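Local structure of putative alpha-galactosidase/melibiase (Bacteroides fragilis, 4OGZ) at residues W43-L48 and Y71-K76; D143-P148 and L181-D186; L375-L380 and D444-S449; I390-A395 and D402-P407; P424-L429 and V459-P464. The protein probably hydrolyses terminal, non-reducing alpha-D-galactose residues from alpha-D-galactosides such as galactose oligosaccharides, galactomannans and galactolipids. All coordinates share one frame; numbering follows the deposited sequence.

Interaction 1 (W43-L48 and Y71-K76)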
# COMPACT_ATOMS: atom_id res chain seq x y z
N TRP A 43 -8.18 -4.56 -24.10
CA TRP A 43 -7.35 -3.40 -23.87
C TRP A 43 -6.52 -3.08 -25.10
O TRP A 43 -6.20 -3.95 -25.90
CB TRP A 43 -6.40 -3.66 -22.72
CG TRP A 43 -6.98 -3.62 -21.39
CD1 TRP A 43 -7.04 -2.55 -20.56
CD2 TRP A 43 -7.56 -4.72 -20.68
NE1 TRP A 43 -7.63 -2.92 -19.36
CE2 TRP A 43 -7.95 -4.25 -19.42
CE3 TRP A 43 -7.77 -6.06 -20.98
CZ2 TRP A 43 -8.54 -5.10 -18.44
CZ3 TRP A 43 -8.36 -6.89 -20.02
CH2 TRP A 43 -8.72 -6.40 -18.77
N HIS A 44 -6.17 -1.81 -25.22
CA HIS A 44 -5.27 -1.37 -26.28
C HIS A 44 -4.32 -0.37 -25.69
O HIS A 44 -4.65 0.34 -24.73
CB HIS A 44 -6.04 -0.77 -27.48
CG HIS A 44 -7.02 -1.73 -28.07
ND1 HIS A 44 -6.70 -2.56 -29.13
CD2 HIS A 44 -8.27 -2.07 -27.69
CE1 HIS A 44 -7.74 -3.32 -29.41
NE2 HIS A 44 -8.71 -3.05 -28.55
N ALA A 45 -3.12 -0.35 -26.26
CA ALA A 45 -2.12 0.59 -25.84
C ALA A 45 -1.50 1.19 -27.07
O ALA A 45 -1.16 0.48 -27.99
CB ALA A 45 -1.08 -0.10 -24.99
N GLU A 46 -1.37 2.51 -27.09
CA GLU A 46 -0.65 3.18 -28.15
C GLU A 46 0.57 3.82 -27.49
O GLU A 46 0.53 4.32 -26.35
CB GLU A 46 -1.57 4.17 -28.88
CG GLU A 46 -0.90 5.12 -29.88
CD GLU A 46 -0.26 4.42 -31.09
OE1 GLU A 46 -0.33 3.17 -31.17
OE2 GLU A 46 0.29 5.12 -31.98
N ASN A 47 1.70 3.72 -28.16
CA ASN A 47 2.92 4.36 -27.67
C ASN A 47 3.63 3.68 -26.49
O ASN A 47 4.30 4.33 -25.70
CB ASN A 47 2.60 5.80 -27.25
CG ASN A 47 3.68 6.74 -27.69
OD1 ASN A 47 4.14 6.65 -28.81
ND2 ASN A 47 4.14 7.61 -26.78
N LEU A 48 3.50 2.37 -26.39
CA LEU A 48 4.29 1.64 -25.39
C LEU A 48 5.76 1.74 -25.73
O LEU A 48 6.11 1.55 -26.88
CB LEU A 48 3.93 0.16 -25.38
CG LEU A 48 2.74 -0.27 -24.54
CD1 LEU A 48 2.43 -1.71 -24.94
CD2 LEU A 48 3.00 -0.13 -23.04
N TYR A 71 7.76 7.92 -20.34
CA TYR A 71 6.98 7.48 -21.46
C TYR A 71 5.48 7.56 -21.20
O TYR A 71 4.99 7.05 -20.21
CB TYR A 71 7.33 6.05 -21.77
CG TYR A 71 8.78 5.79 -21.91
CD1 TYR A 71 9.42 5.96 -23.15
CD2 TYR A 71 9.53 5.31 -20.86
CE1 TYR A 71 10.77 5.69 -23.30
CE2 TYR A 71 10.88 5.02 -21.01
CZ TYR A 71 11.49 5.21 -22.24
OH TYR A 71 12.84 4.94 -22.38
N LYS A 72 4.76 8.20 -22.11
CA LYS A 72 3.34 8.45 -21.95
C LYS A 72 2.60 7.55 -22.95
O LYS A 72 2.70 7.71 -24.18
CB LYS A 72 3.04 9.96 -22.13
CG LYS A 72 3.69 10.85 -21.07
CD LYS A 72 3.72 12.35 -21.44
CE LYS A 72 5.04 13.02 -21.05
NZ LYS A 72 4.95 14.49 -20.80
N VAL A 73 1.88 6.59 -22.40
CA VAL A 73 1.20 5.57 -23.13
C VAL A 73 -0.28 5.86 -23.07
O VAL A 73 -0.81 6.16 -21.98
CB VAL A 73 1.49 4.19 -22.47
CG1 VAL A 73 0.74 3.07 -23.20
CG2 VAL A 73 3.00 3.93 -22.40
N MSE A 74 -1.00 5.67 -24.17
CA MSE A 74 -2.45 5.88 -24.16
C MSE A 74 -3.09 4.53 -24.12
O MSE A 74 -2.83 3.72 -24.99
CB MSE A 74 -2.96 6.70 -25.35
CG MSE A 74 -2.43 8.14 -25.25
SE MSE A 74 -3.19 9.22 -23.75
CE MSE A 74 -4.98 8.44 -23.66
N LEU A 75 -3.89 4.29 -23.08
CA LEU A 75 -4.61 3.04 -22.90
C LEU A 75 -6.08 3.22 -23.22
O LEU A 75 -6.68 4.26 -22.96
CB LEU A 75 -4.47 2.53 -21.46
CG LEU A 75 -3.06 2.40 -20.86
CD1 LEU A 75 -3.15 2.00 -19.40
CD2 LEU A 75 -2.22 1.42 -21.63
N LYS A 76 -6.64 2.19 -23.83
CA LYS A 76 -8.04 2.14 -24.07
C LYS A 76 -8.56 0.79 -23.60
O LYS A 76 -7.92 -0.23 -23.83
CB LYS A 76 -8.32 2.36 -25.56
CG LYS A 76 -9.77 2.68 -25.88
CD LYS A 76 -9.95 3.37 -27.22
CE LYS A 76 -11.34 4.02 -27.27
NZ LYS A 76 -11.71 4.55 -28.60
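His44 and Lys76 face each other as an antiparallel hydrogen-bonded pair: His44 N gives its hydrogen to Lys76 O at 2.7 Å, and Lys76 N returns one to His44 O. Two residues on, Glu46 and Met74, a selenomethionine, repeat the exchange, with Glu46 N to Met74 O at 2.8 Å. The carbonyl oxygens gain further from weak CA-H...O contacts; Ala45 CA lies 3.3 Å from Met74 O. Past the end of strand 43-46, where Asn47 has left the extended conformation with a positive phi of 76°, a side chain takes over the role of the backbone. Asn47 ND2 donates to Lys72 O at 3.0 Å, the N-H pointing almost straight at the oxygen (173°) and the acceptor lying in the amide plane. Asparagine suits this place because it tolerates the turned backbone and carries a donor long enough to reach the neighbouring strand. The indole Trp43 NE1 is satisfied from outside, by Thr35. On the face of Ala45 and Leu75, small and branched groups mesh: Ala45 CB touches Leu75 CD2 at 3.9 Å, while Leu48 CD2 comes up to Val73 CG1 at the same distance. Leu54 adds to this layer beside Ala45 and Leu48. Such pairing of an outer strand with its antiparallel neighbour, one face apolar and the other carrying His44, Glu46, Lys76 and Met74, is characteristic of an Ig-like beta sandwich.

Interaction 2 (D143-P148 and L181-D186)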
# COMPACT_ATOMS: atom_id res chain seq x y z
N ASP A 143 6.61 -12.95 8.00
CA ASP A 143 7.57 -13.84 8.69
C ASP A 143 7.11 -15.29 8.59
O ASP A 143 5.91 -15.56 8.38
CB ASP A 143 7.72 -13.35 10.16
CG ASP A 143 9.04 -13.85 10.88
OD1 ASP A 143 9.82 -14.65 10.32
OD2 ASP A 143 9.26 -13.41 12.04
N PHE A 144 8.06 -16.21 8.72
CA PHE A 144 7.84 -17.67 8.90
C PHE A 144 7.70 -18.49 7.60
O PHE A 144 7.17 -19.58 7.63
CB PHE A 144 6.64 -17.94 9.80
CG PHE A 144 6.80 -17.47 11.20
CD1 PHE A 144 7.67 -18.12 12.07
CD2 PHE A 144 6.03 -16.41 11.69
CE1 PHE A 144 7.80 -17.71 13.39
CE2 PHE A 144 6.18 -15.97 13.01
CZ PHE A 144 7.05 -16.64 13.86
N TRP A 145 8.15 -17.95 6.47
CA TRP A 145 8.21 -18.70 5.22
C TRP A 145 9.46 -19.58 5.17
O TRP A 145 9.53 -20.53 4.36
CB TRP A 145 8.22 -17.75 4.01
CG TRP A 145 9.34 -16.80 4.04
CD1 TRP A 145 9.35 -15.55 4.57
CD2 TRP A 145 10.64 -17.02 3.49
NE1 TRP A 145 10.61 -14.96 4.41
CE2 TRP A 145 11.40 -15.85 3.72
CE3 TRP A 145 11.22 -18.06 2.75
CZ2 TRP A 145 12.69 -15.74 3.30
CZ3 TRP A 145 12.51 -17.93 2.33
CH2 TRP A 145 13.24 -16.80 2.60
N GLN A 146 10.42 -19.22 6.01
CA GLN A 146 11.73 -19.83 6.03
C GLN A 146 11.92 -20.68 7.27
O GLN A 146 11.16 -20.57 8.27
CB GLN A 146 12.82 -18.75 5.91
CG GLN A 146 13.06 -17.88 7.13
CD GLN A 146 12.12 -16.69 7.23
OE1 GLN A 146 10.89 -16.83 7.35
NE2 GLN A 146 12.71 -15.49 7.19
N LEU A 147 12.93 -21.52 7.21
CA LEU A 147 13.22 -22.40 8.35
C LEU A 147 14.07 -21.65 9.37
O LEU A 147 14.66 -20.62 9.04
CB LEU A 147 13.94 -23.69 7.90
CG LEU A 147 13.16 -24.71 7.07
CD1 LEU A 147 14.02 -25.94 6.86
CD2 LEU A 147 11.84 -25.12 7.72
N PRO A 148 14.14 -22.16 10.61
CA PRO A 148 14.90 -21.45 11.63
C PRO A 148 16.40 -21.31 11.31
O PRO A 148 16.96 -20.23 11.56
CB PRO A 148 14.67 -22.30 12.91
CG PRO A 148 13.45 -23.10 12.65
CD PRO A 148 13.43 -23.34 11.16
N LEU A 181 5.16 -9.97 -5.80
CA LEU A 181 5.44 -10.82 -4.62
C LEU A 181 6.35 -10.09 -3.64
O LEU A 181 7.42 -9.59 -4.01
CB LEU A 181 6.08 -12.13 -5.03
CG LEU A 181 6.53 -13.01 -3.84
CD1 LEU A 181 5.31 -13.46 -3.05
CD2 LEU A 181 7.33 -14.21 -4.28
N GLY A 182 5.89 -9.98 -2.41
CA GLY A 182 6.69 -9.49 -1.30
C GLY A 182 7.18 -10.64 -0.41
O GLY A 182 6.51 -11.66 -0.28
N ILE A 183 8.36 -10.46 0.18
CA ILE A 183 8.90 -11.43 1.13
C ILE A 183 9.47 -10.68 2.32
O ILE A 183 9.39 -9.48 2.35
CB ILE A 183 9.93 -12.38 0.43
CG1 ILE A 183 10.13 -13.66 1.26
CG2 ILE A 183 11.27 -11.72 0.16
CD1 ILE A 183 10.57 -14.84 0.43
N TYR A 184 10.01 -11.39 3.29
CA TYR A 184 10.37 -10.82 4.56
C TYR A 184 11.66 -11.41 5.09
O TYR A 184 11.93 -12.60 4.97
CB TYR A 184 9.24 -11.05 5.54
CG TYR A 184 9.56 -10.81 7.00
CD1 TYR A 184 10.24 -11.75 7.74
CD2 TYR A 184 9.17 -9.63 7.62
CE1 TYR A 184 10.51 -11.56 9.08
CE2 TYR A 184 9.46 -9.40 8.95
CZ TYR A 184 10.10 -10.39 9.70
OH TYR A 184 10.40 -10.20 11.02
N SER A 185 12.50 -10.55 5.66
CA SER A 185 13.65 -11.02 6.43
C SER A 185 13.91 -10.01 7.53
O SER A 185 13.07 -9.16 7.82
CB SER A 185 14.83 -11.20 5.50
OG SER A 185 15.86 -11.95 6.12
N ASP A 186 15.09 -10.10 8.14
CA ASP A 186 15.41 -9.34 9.35
C ASP A 186 16.89 -9.09 9.35
O ASP A 186 17.66 -9.96 8.96
CB ASP A 186 14.97 -10.14 10.58
CG ASP A 186 15.02 -9.36 11.89
OD1 ASP A 186 16.11 -8.98 12.33
OD2 ASP A 186 13.96 -9.16 12.50
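In the TIM-type beta/alpha barrel of this putative alpha-galactosidase, the loop that follows strand 138-140 folds back over the neighbouring parallel strand 180-186, and Trp145 of that loop packs against Ile183 and bonds to Tyr184. Trp145 NE1 donates to the backbone Tyr184 O at 2.8 Å; the oxygen lies in the indole plane, and the N-H uses a lone pair in the plane of the carbonyl. Against one face of the indole, Ile183 CD1 sits over the centre of the six-membered ring, 3.6 Å from its centroid, while Ile183 CG1 lies 3.4 Å from Trp145 NE1. Gln146 CB covers the opposite face toward the rim, so the indole is sandwiched as well as bonded. A flat residue with one N-H suits a place that needs both packing and a single donor. Asp143 CB stands over the Tyr184 ring, 3.9 Å from the centroid; CG, anti to the backbone N (chi1 -160°), carries the carboxylate across the rim at CE1, its plane 31° from that of the ring. The polar ends look elsewhere: Asp143 OD2 accepts from Thr191 OG1 and Gly193 N, and Tyr184 OH is bonded to Asp220. The buried indole N-H and the strand carbonyl thus satisfy each other, which fixes the rotation of the indole, while Asp143 meets Tyr184 through ring contact and its OD2 is left to accept from Thr191 and Gly193.

Interaction 3 (L375-L380 and D444-S449)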
# COMPACT_ATOMS: atom_id res chain seq x y z
N LEU A 375 -12.86 -1.08 1.59
CA LEU A 375 -11.65 -1.39 0.81
C LEU A 375 -11.79 -1.19 -0.70
O LEU A 375 -10.79 -1.14 -1.40
CB LEU A 375 -11.23 -2.83 1.07
CG LEU A 375 -10.78 -3.15 2.49
CD1 LEU A 375 -10.34 -4.60 2.54
CD2 LEU A 375 -9.64 -2.27 2.96
N LEU A 376 -13.02 -1.19 -1.20
CA LEU A 376 -13.26 -0.95 -2.60
C LEU A 376 -13.75 0.48 -2.87
O LEU A 376 -14.38 0.70 -3.87
CB LEU A 376 -14.24 -2.00 -3.18
CG LEU A 376 -13.83 -3.49 -3.09
CD1 LEU A 376 -14.89 -4.34 -3.78
CD2 LEU A 376 -12.47 -3.80 -3.70
N ASN A 377 -13.48 1.44 -1.98
CA ASN A 377 -13.92 2.80 -2.22
C ASN A 377 -12.93 3.42 -3.19
O ASN A 377 -11.83 3.79 -2.80
CB ASN A 377 -13.98 3.64 -0.95
CG ASN A 377 -14.57 5.03 -1.20
OD1 ASN A 377 -14.15 5.73 -2.15
ND2 ASN A 377 -15.46 5.47 -0.33
N LYS A 378 -13.34 3.46 -4.45
CA LYS A 378 -12.50 3.91 -5.56
C LYS A 378 -12.01 5.34 -5.38
O LYS A 378 -10.93 5.71 -5.90
CB LYS A 378 -13.36 3.78 -6.82
CG LYS A 378 -12.88 4.46 -8.08
CD LYS A 378 -14.03 4.43 -9.09
CE LYS A 378 -13.55 4.54 -10.53
NZ LYS A 378 -14.16 3.51 -11.42
N ASP A 379 -12.82 6.16 -4.71
CA ASP A 379 -12.55 7.59 -4.59
C ASP A 379 -11.50 7.85 -3.53
O ASP A 379 -10.57 8.63 -3.75
CB ASP A 379 -13.82 8.38 -4.26
CG ASP A 379 -14.86 8.34 -5.39
OD1 ASP A 379 -14.47 8.25 -6.56
OD2 ASP A 379 -16.08 8.39 -5.07
N LEU A 380 -11.59 7.14 -2.41
CA LEU A 380 -10.53 7.20 -1.40
C LEU A 380 -9.19 6.68 -1.94
O LEU A 380 -8.14 7.31 -1.70
CB LEU A 380 -10.88 6.42 -0.14
CG LEU A 380 -11.96 7.07 0.69
CD1 LEU A 380 -12.45 6.07 1.76
CD2 LEU A 380 -11.46 8.36 1.32
N ASP A 444 -18.66 14.61 -1.60
CA ASP A 444 -18.57 13.72 -0.43
C ASP A 444 -18.14 12.34 -0.92
O ASP A 444 -18.87 11.65 -1.60
CB ASP A 444 -19.89 13.69 0.31
CG ASP A 444 -19.85 12.86 1.58
OD1 ASP A 444 -19.15 11.82 1.62
OD2 ASP A 444 -20.53 13.25 2.53
N VAL A 445 -16.91 11.98 -0.57
CA VAL A 445 -16.24 10.77 -1.03
C VAL A 445 -16.75 9.49 -0.37
O VAL A 445 -16.62 8.40 -0.93
CB VAL A 445 -14.72 10.94 -0.77
CG1 VAL A 445 -13.96 9.62 -0.76
CG2 VAL A 445 -14.15 11.88 -1.81
N ILE A 446 -17.33 9.59 0.82
CA ILE A 446 -17.85 8.42 1.52
C ILE A 446 -19.26 8.14 1.02
O ILE A 446 -19.66 7.00 0.90
CB ILE A 446 -17.86 8.62 3.04
CG1 ILE A 446 -16.44 8.94 3.57
CG2 ILE A 446 -18.44 7.40 3.75
CD1 ILE A 446 -15.48 7.78 3.49
N GLU A 447 -20.03 9.20 0.77
CA GLU A 447 -21.37 9.04 0.19
C GLU A 447 -21.35 8.87 -1.31
O GLU A 447 -22.35 8.46 -1.87
CB GLU A 447 -22.26 10.24 0.51
CG GLU A 447 -23.19 10.02 1.66
CD GLU A 447 -22.43 9.83 2.94
OE1 GLU A 447 -21.53 10.64 3.21
OE2 GLU A 447 -22.74 8.86 3.67
N GLY A 448 -20.26 9.24 -1.96
CA GLY A 448 -20.26 9.37 -3.42
C GLY A 448 -21.32 10.34 -3.95
O GLY A 448 -22.11 9.98 -4.81
N SER A 449 -21.33 11.58 -3.48
CA SER A 449 -22.27 12.59 -4.00
C SER A 449 -21.85 14.01 -3.71
O SER A 449 -21.07 14.25 -2.80
CB SER A 449 -23.62 12.38 -3.36
OG SER A 449 -23.46 12.40 -1.96
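A single hydrogen bond joins the segments: Asn377 ND2 donates to Val445 O at 3.2 Å, nearly straight (172°), with the oxygen in the amide plane. The other end of the same amide caps a helix. Asn377, at the N-cap, has CG anti to its own N (chi1 -175°), which places OD1 to accept from Leu380 N at 2.9 Å and, weakly, from Asp379 N; asparagine suits the site by offering an acceptor to the helix and a donor to the loop. Apolar contacts come next. Val445 CG1 wedges between Asp379 CB at 3.7 Å and Leu380 CD2 at 3.5 Å, a tight carbon pair, and Leu380 CD1 meets Ile446 CD1. Within the loop, Asp444 OD1 accepts from Ile446 N and Glu447 N, an Asx motif, and Gly448 with Ser449 forms a G1 bulge against Asp444. Helix 378-384 of the barrel domain is thereby fastened to the turn between strands 442-444 and 449-450 of the C-terminal sandwich, with Phe348 of helix 341-353 and Val469 of strand 467-472 against Leu380.

Interaction 4 (I390-A395 and D402-P407)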
# COMPACT_ATOMS: atom_id res chain seq x y z
N ILE A 390 1.47 13.74 -2.12
CA ILE A 390 1.59 14.51 -0.91
C ILE A 390 0.89 13.79 0.24
O ILE A 390 -0.29 13.54 0.17
CB ILE A 390 0.96 15.87 -1.11
CG1 ILE A 390 1.78 16.66 -2.18
CG2 ILE A 390 0.90 16.65 0.22
CD1 ILE A 390 1.06 17.90 -2.64
N GLN A 391 1.59 13.58 1.33
CA GLN A 391 0.94 13.09 2.56
C GLN A 391 0.17 14.25 3.16
O GLN A 391 0.72 15.35 3.32
CB GLN A 391 1.98 12.56 3.54
CG GLN A 391 1.48 12.20 4.93
CD GLN A 391 2.52 11.42 5.72
OE1 GLN A 391 3.14 10.48 5.19
NE2 GLN A 391 2.76 11.83 6.95
N ALA A 392 -1.09 14.00 3.50
CA ALA A 392 -1.93 15.03 4.03
C ALA A 392 -1.34 15.67 5.27
O ALA A 392 -0.76 15.02 6.13
CB ALA A 392 -3.30 14.48 4.33
N GLU A 393 -1.54 16.97 5.37
CA GLU A 393 -1.15 17.71 6.53
C GLU A 393 -2.27 17.59 7.54
O GLU A 393 -3.43 17.66 7.16
CB GLU A 393 -0.97 19.16 6.13
CG GLU A 393 -0.52 20.06 7.23
CD GLU A 393 -0.39 21.51 6.78
OE1 GLU A 393 -1.42 22.15 6.53
OE2 GLU A 393 0.74 22.01 6.68
N ARG A 394 -1.96 17.38 8.82
CA ARG A 394 -2.97 17.56 9.83
C ARG A 394 -2.97 19.04 10.16
O ARG A 394 -2.23 19.49 11.03
CB ARG A 394 -2.73 16.70 11.04
CG ARG A 394 -3.87 16.75 12.02
CD ARG A 394 -3.62 15.82 13.20
NE ARG A 394 -2.41 16.20 13.93
CZ ARG A 394 -1.88 15.50 14.92
NH1 ARG A 394 -2.45 14.38 15.35
NH2 ARG A 394 -0.80 15.95 15.54
N ALA A 395 -3.84 19.78 9.44
CA ALA A 395 -3.93 21.22 9.54
C ALA A 395 -4.32 21.74 10.91
O ALA A 395 -3.85 22.79 11.32
CB ALA A 395 -4.93 21.71 8.54
N ASP A 402 -9.86 16.33 14.24
CA ASP A 402 -8.82 16.76 13.35
C ASP A 402 -9.42 17.27 12.06
O ASP A 402 -10.49 16.84 11.64
CB ASP A 402 -7.97 15.59 12.90
CG ASP A 402 -7.15 14.97 13.99
OD1 ASP A 402 -6.98 15.54 15.09
OD2 ASP A 402 -6.63 13.86 13.72
N VAL A 403 -8.68 18.14 11.41
CA VAL A 403 -8.93 18.45 10.04
C VAL A 403 -7.62 18.19 9.29
O VAL A 403 -6.60 18.75 9.66
CB VAL A 403 -9.41 19.89 9.87
CG1 VAL A 403 -9.57 20.20 8.39
CG2 VAL A 403 -10.73 20.10 10.62
N TRP A 404 -7.67 17.31 8.29
CA TRP A 404 -6.51 16.94 7.49
C TRP A 404 -6.71 17.44 6.07
O TRP A 404 -7.84 17.46 5.60
CB TRP A 404 -6.30 15.45 7.45
CG TRP A 404 -5.91 14.76 8.75
CD1 TRP A 404 -6.72 14.52 9.82
CD2 TRP A 404 -4.64 14.15 9.07
NE1 TRP A 404 -6.02 13.83 10.79
CE2 TRP A 404 -4.74 13.61 10.36
CE3 TRP A 404 -3.42 14.06 8.39
CZ2 TRP A 404 -3.67 12.93 10.99
CZ3 TRP A 404 -2.36 13.42 9.00
CH2 TRP A 404 -2.50 12.83 10.29
N VAL A 405 -5.63 17.86 5.41
CA VAL A 405 -5.71 18.41 4.03
C VAL A 405 -4.60 17.89 3.06
O VAL A 405 -3.41 17.85 3.35
CB VAL A 405 -5.76 19.94 4.06
CG1 VAL A 405 -4.68 20.49 4.96
CG2 VAL A 405 -5.66 20.53 2.64
N LYS A 406 -5.08 17.41 1.94
CA LYS A 406 -4.25 16.79 0.92
C LYS A 406 -4.47 17.51 -0.41
O LYS A 406 -5.53 17.42 -1.03
CB LYS A 406 -4.60 15.29 0.79
CG LYS A 406 -3.58 14.48 0.01
CD LYS A 406 -4.12 13.11 -0.36
CE LYS A 406 -3.03 12.10 -0.69
NZ LYS A 406 -2.09 12.52 -1.74
N PRO A 407 -3.49 18.30 -0.84
CA PRO A 407 -3.67 18.90 -2.18
C PRO A 407 -3.61 17.84 -3.28
O PRO A 407 -2.75 16.99 -3.22
CB PRO A 407 -2.49 19.87 -2.32
CG PRO A 407 -1.85 19.96 -0.97
CD PRO A 407 -2.25 18.72 -0.18
O HOH W 1 -1.56 14.42 -3.54
O HOH W 2 -4.42 12.82 14.75
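Arg394 lies with its aliphatic part over one face of the Trp404 indole: CB stands above the centre of the six-membered ring, 3.6 Å from its centroid, and CD passes 3.6 Å from CZ2. A long methylene chain suits this, covering the ring while carrying its charge beyond the rim. Ala392, whose methyl is small enough for the close approach of the two backbones, brings CB to 3.9 Å from Lys406 CB. Backbone bonds between Glu393 and Val405 (Val405 N to Glu393 O, 2.8 Å) join the two strands of this antiparallel beta hairpin, which lies at the edge of a sheet of the C-terminal beta sandwich. At its open end Lys406, bent at its last torsion (chi4 -54°), turns NZ onto Ile390 O at 2.8 Å and onto a water that also donates to Pro407 O. In the second shell, Trp404 NE1 is held by Asp402 OD2 at 3.0 Å, and a second water links that oxygen to Arg394 NH1. Farther out, Arg394 forms a salt bridge with Glu301, and Asp402 with Arg420; Met353 of helix 341-353 packs on Trp404 and Ala392.

Interaction 5 (P424-L429 and V459-P464)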
# COMPACT_ATOMS: atom_id res chain seq x y z
N PRO A 424 -20.57 12.54 19.74
CA PRO A 424 -20.72 13.28 18.50
C PRO A 424 -19.96 14.59 18.57
O PRO A 424 -19.82 15.14 19.64
CB PRO A 424 -22.23 13.55 18.41
CG PRO A 424 -22.76 13.36 19.78
CD PRO A 424 -21.83 12.41 20.49
N VAL A 425 -19.50 15.09 17.43
CA VAL A 425 -18.74 16.33 17.35
C VAL A 425 -19.15 17.20 16.15
O VAL A 425 -19.42 16.68 15.09
CB VAL A 425 -17.23 15.99 17.20
CG1 VAL A 425 -16.41 17.14 16.64
CG2 VAL A 425 -16.63 15.52 18.52
N ASP A 426 -19.16 18.51 16.33
CA ASP A 426 -19.35 19.48 15.26
C ASP A 426 -17.99 20.07 14.81
O ASP A 426 -17.15 20.44 15.64
CB ASP A 426 -20.27 20.60 15.71
CG ASP A 426 -21.71 20.14 15.94
OD1 ASP A 426 -22.09 19.04 15.47
OD2 ASP A 426 -22.47 20.88 16.61
N VAL A 427 -17.78 20.17 13.51
CA VAL A 427 -16.56 20.75 12.97
C VAL A 427 -16.94 21.81 11.94
O VAL A 427 -17.54 21.47 10.92
CB VAL A 427 -15.66 19.71 12.29
CG1 VAL A 427 -14.39 20.37 11.74
CG2 VAL A 427 -15.32 18.59 13.25
N GLU A 428 -16.62 23.08 12.20
CA GLU A 428 -17.02 24.10 11.24
C GLU A 428 -16.02 24.10 10.11
O GLU A 428 -14.81 24.00 10.33
CB GLU A 428 -17.11 25.49 11.86
CG GLU A 428 -18.13 26.32 11.10
CD GLU A 428 -17.92 27.81 11.21
OE1 GLU A 428 -18.05 28.34 12.33
OE2 GLU A 428 -17.66 28.44 10.16
N LEU A 429 -16.54 24.15 8.89
CA LEU A 429 -15.71 24.17 7.70
C LEU A 429 -16.06 25.42 6.94
O LEU A 429 -17.22 25.69 6.70
CB LEU A 429 -16.00 22.94 6.87
CG LEU A 429 -14.93 22.35 5.99
CD1 LEU A 429 -13.62 22.22 6.77
CD2 LEU A 429 -15.39 20.98 5.49
N VAL A 459 -21.43 23.39 9.14
CA VAL A 459 -21.00 22.59 10.28
C VAL A 459 -21.06 21.14 9.90
O VAL A 459 -22.11 20.66 9.54
CB VAL A 459 -21.87 22.84 11.54
CG1 VAL A 459 -21.56 21.81 12.63
CG2 VAL A 459 -21.69 24.27 12.07
N VAL A 460 -19.93 20.46 9.94
CA VAL A 460 -19.88 19.03 9.68
C VAL A 460 -20.26 18.34 10.98
O VAL A 460 -19.70 18.66 12.03
CB VAL A 460 -18.48 18.60 9.22
CG1 VAL A 460 -18.41 17.08 9.09
CG2 VAL A 460 -18.10 19.27 7.90
N LYS A 461 -21.21 17.41 10.93
CA LYS A 461 -21.59 16.67 12.13
C LYS A 461 -21.02 15.28 12.04
O LYS A 461 -21.28 14.55 11.06
CB LYS A 461 -23.11 16.63 12.25
CG LYS A 461 -23.70 17.94 12.72
CD LYS A 461 -25.03 18.23 12.08
CE LYS A 461 -25.57 19.56 12.57
NZ LYS A 461 -26.58 20.12 11.63
N LEU A 462 -20.25 14.90 13.04
CA LEU A 462 -19.58 13.63 13.02
C LEU A 462 -20.09 12.78 14.14
O LEU A 462 -20.11 13.22 15.29
CB LEU A 462 -18.05 13.82 13.16
CG LEU A 462 -17.37 14.64 12.07
CD1 LEU A 462 -15.89 14.78 12.38
CD2 LEU A 462 -17.56 13.99 10.71
N ALA A 463 -20.51 11.56 13.82
CA ALA A 463 -20.79 10.58 14.85
C ALA A 463 -19.46 10.10 15.47
O ALA A 463 -18.38 10.29 14.91
CB ALA A 463 -21.59 9.41 14.26
N PRO A 464 -19.54 9.47 16.65
CA PRO A 464 -18.35 8.91 17.25
C PRO A 464 -17.51 8.13 16.26
O PRO A 464 -18.03 7.26 15.58
CB PRO A 464 -18.93 7.97 18.31
CG PRO A 464 -20.17 8.64 18.72
CD PRO A 464 -20.74 9.21 17.45
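Val427 and Val460 form a hydrogen-bonded antiparallel pair in a two-stranded piece of the C-terminal beta sandwich, Val460 N reaching Val427 O at 2.8 Å. Val425 and Leu462 repeat the pairing, and these four side chains all point to the buried face. There the branched residues fit closely: Val427 CG2 meets Leu462 CD1 at 3.9 Å, and Leu429 CD2 lies 4.0 Å from Val460 CG2. Beta-branched valine suits an extended backbone and fills the layer against strands 401-407 and 467-472, where Val403 touches Val427 and Phe470 touches Val460 and Leu429. The other face, with Asp426, Glu428, Val459 and Lys461, is exposed to solvent. Glu428 turns its carboxylate to Asn430, and Lys461 lies beside Asp426 without a salt bridge, Asp426 OD1 standing 6.0 Å from Lys461 NZ. Charged ends suit that solvent side, yet parts of these side chains still touch. With CG of Asp426 beside its own backbone N (chi1 -67°), OD1 rests 3.4 Å from Lys461 CG, while Asp426 CB touches Val459 CG1 at 3.6 Å.

The five contacts sample all three parts of the chain. Interaction 1 belongs to the N-terminal Ig-like domain and interaction 2 to the barrel, their centres about 37 Å apart; interactions 4 and 5 lie in the C-terminal sandwich, where they touch directly, Val403 CG2 meeting Val427 CG1 at 3.8 Å. Interaction 3 ties barrel to sandwich; its centre is about 17 Å from that of interaction 4, and its segments alternate along the chain with those of interaction 5. Interaction 2, in the presumed catalytic barrel, lies across the chain's centre from interactions 3, 4 and 5, about 35 Å from interaction 3 centre to centre. A bound PEG molecule lies about 3 Å from the Asp379 side chain in interaction 3.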